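Local atomic coordinates of Lmo0812 protein (Listeria monocytogenes serovar 1/2a, PDB entry 4YF1), a protein that probably acts as an HD-domain pyrophosphohydrolase, possibly removing the 3'-diphosphate from guanosine-3',5'-bis(diphosphate). Residues 41-46 / 117-122. Residues are numbered along the deposited sequence; the frame is centred on the assembly and turned at random.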
loop_
_atom_site.group_PDB
_atom_site.type_symbol
_atom_site.label_atom_id
_atom_site.label_comp_id
_atom_site.label_asym_id
_atom_site.label_seq_id
_atom_site.Cartn_x
_atom_site.Cartn_y
_atom_site.Cartn_z
ATOM N N ARG A 41 1.938 5.723 -6.778
ATOM C CA ARG A 41 2.999 6.270 -7.605
ATOM C C ARG A 41 2.893 7.779 -7.812
ATOM O O ARG A 41 3.900 8.505 -7.725
ATOM C CB ARG A 41 3.065 5.530 -8.958
ATOM C CG ARG A 41 4.007 6.121 -9.977
ATOM C CD ARG A 41 4.103 5.312 -11.266
ATOM N NE ARG A 41 4.879 6.050 -12.245
ATOM C CZ ARG A 41 4.420 7.085 -12.940
ATOM N NH1 ARG A 41 3.119 7.452 -12.859
ATOM N NH2 ARG A 41 5.231 7.711 -13.784
ATOM N N ILE A 42 1.697 8.268 -8.128
ATOM C CA ILE A 42 1.475 9.706 -8.291
ATOM C C ILE A 42 1.877 10.442 -6.994
ATOM O O ILE A 42 2.570 11.413 -7.026
ATOM C CB ILE A 42 0.010 9.989 -8.616
ATOM C CG1 ILE A 42 -0.311 9.493 -10.037
ATOM C CG2 ILE A 42 -0.276 11.467 -8.507
ATOM C CD1 ILE A 42 -1.785 9.281 -10.312
ATOM N N LEU A 43 1.459 9.924 -5.872
ATOM C CA LEU A 43 1.774 10.570 -4.577
ATOM C C LEU A 43 3.275 10.519 -4.228
ATOM O O LEU A 43 3.820 11.516 -3.737
ATOM C CB LEU A 43 0.930 9.960 -3.467
ATOM C CG LEU A 43 -0.587 10.247 -3.604
ATOM C CD1 LEU A 43 -1.416 9.304 -2.751
ATOM C CD2 LEU A 43 -0.898 11.693 -3.234
ATOM N N ARG A 44 3.913 9.386 -4.515
ATOM C CA ARG A 44 5.353 9.194 -4.218
ATOM C C ARG A 44 6.153 10.134 -5.078
ATOM O O ARG A 44 7.043 10.853 -4.592
ATOM C CB ARG A 44 5.765 7.719 -4.437
ATOM C CG ARG A 44 7.266 7.449 -4.336
ATOM C CD ARG A 44 7.638 5.977 -4.432
ATOM N NE ARG A 44 6.902 5.259 -5.489
ATOM C CZ ARG A 44 5.855 4.467 -5.296
ATOM N NH1 ARG A 44 5.269 3.862 -6.343
ATOM N NH2 ARG A 44 5.338 4.299 -4.079
ATOM N N ARG A 45 5.811 10.190 -6.365
ATOM C CA ARG A 45 6.523 11.060 -7.274
ATOM C C ARG A 45 6.353 12.529 -6.949
ATOM O O ARG A 45 7.178 13.347 -7.366
ATOM C CB ARG A 45 6.093 10.776 -8.732
ATOM C CG ARG A 45 6.667 9.469 -9.255
ATOM C CD ARG A 45 6.049 9.149 -10.594
ATOM N NE ARG A 45 6.380 10.135 -11.620
ATOM C CZ ARG A 45 7.521 10.159 -12.323
ATOM N NH1 ARG A 45 8.517 9.299 -12.080
ATOM N NH2 ARG A 45 7.690 11.092 -13.264
ATOM N N ALA A 46 5.291 12.876 -6.225
ATOM C CA ALA A 46 5.042 14.270 -5.872
ATOM C C ALA A 46 5.800 14.619 -4.576
ATOM O O ALA A 46 5.691 15.711 -4.118
ATOM C CB ALA A 46 3.564 14.540 -5.675
ATOM N N ILE A 117 -7.230 13.035 -2.607
ATOM C CA ILE A 117 -8.434 13.142 -3.462
ATOM C C ILE A 117 -8.034 13.381 -4.914
ATOM O O ILE A 117 -8.577 12.721 -5.809
ATOM C CB ILE A 117 -9.370 14.272 -2.996
ATOM C CG1 ILE A 117 -9.960 13.930 -1.627
ATOM C CG2 ILE A 117 -10.506 14.489 -4.031
ATOM C CD1 ILE A 117 -10.715 15.050 -0.925
ATOM N N VAL A 118 -7.161 14.351 -5.177
ATOM C CA VAL A 118 -6.809 14.651 -6.576
ATOM C C VAL A 118 -6.089 13.466 -7.262
ATOM O O VAL A 118 -6.416 13.136 -8.405
ATOM C CB VAL A 118 -6.039 15.953 -6.716
ATOM C CG1 VAL A 118 -5.680 16.241 -8.139
ATOM C CG2 VAL A 118 -6.791 17.131 -6.109
ATOM N N ALA A 119 -5.179 12.792 -6.557
ATOM C CA ALA A 119 -4.482 11.641 -7.120
ATOM C C ALA A 119 -5.457 10.528 -7.508
ATOM O O ALA A 119 -5.328 9.907 -8.564
ATOM C CB ALA A 119 -3.436 11.119 -6.160
ATOM N N ASP A 120 -6.422 10.283 -6.637
ATOM C CA ASP A 120 -7.454 9.286 -6.896
ATOM C C ASP A 120 -8.239 9.669 -8.172
ATOM O O ASP A 120 -8.456 8.831 -9.044
ATOM C CB ASP A 120 -8.409 9.227 -5.710
ATOM C CG ASP A 120 -9.616 8.298 -5.963
ATOM O OD1 ASP A 120 -9.402 7.107 -6.250
ATOM O OD2 ASP A 120 -10.758 8.758 -5.831
ATOM N N LYS A 121 -8.636 10.929 -8.278
ATOM C CA LYS A 121 -9.404 11.393 -9.486
ATOM C C LYS A 121 -8.588 11.406 -10.742
ATOM O O LYS A 121 -9.103 11.187 -11.824
ATOM C CB LYS A 121 -9.987 12.784 -9.282
ATOM C CG LYS A 121 -11.342 12.751 -8.657
ATOM C CD LYS A 121 -11.313 12.160 -7.292
ATOM C CE LYS A 121 -12.556 11.343 -7.069
ATOM N NZ LYS A 121 -12.644 11.060 -5.605
ATOM N N LEU A 122 -7.319 11.745 -10.597
ATOM C CA LEU A 122 -6.410 11.764 -11.739
ATOM C C LEU A 122 -6.261 10.396 -12.374
ATOM O O LEU A 122 -6.389 10.271 -13.591
ATOM C CB LEU A 122 -5.024 12.331 -11.328
ATOM C CG LEU A 122 -3.923 12.346 -12.394
ATOM C CD1 LEU A 122 -4.315 13.019 -13.691
ATOM C CD2 LEU A 122 -2.628 12.981 -11.857
#
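Ala-119 presents its methyl group to two neighbouring residues of the other helix, Ile-42 and Leu-43, and so illustrates how a small side chain can fit against two larger ones at once. Its CB sits 4.0 Å from Ile-42 CG2 and 3.9 Å from both CG and CD2 of Leu-43, which thus touches with its branch point as well as one methyl. Ile-42 divides its branches: CG2, anti to the backbone N, rests on Ala-119, while CG1, with chi1 at -70°, carries CD1 past the Ala-119 carbonyl oxygen to Leu-122. There Ile-42 CD1 meets Leu-122 CD2 at 4.1 Å, the two side chains slanting across each other. The first bond of Leu-43 runs alongside helix 117-122 rather than at it, and its branched end comes nearer. The axes of 41-45 and 117-122 pass 9.9 Å apart, their N-to-C directions at 131°, closer to antiparallel than to parallel. Phe-173 and Leu-180 of helix 172-184 touch Ile-42 and Leu-122. The side-chain contacts are thus apolar, joining helices 35-45 and 111-132 by methyl packing, while Asp-120, of a probable H...HD...D cluster without bound metal here, points away from the seam and hydrogen-bonds to His-35, at the start of the helix that carries Ile-42 and Leu-43.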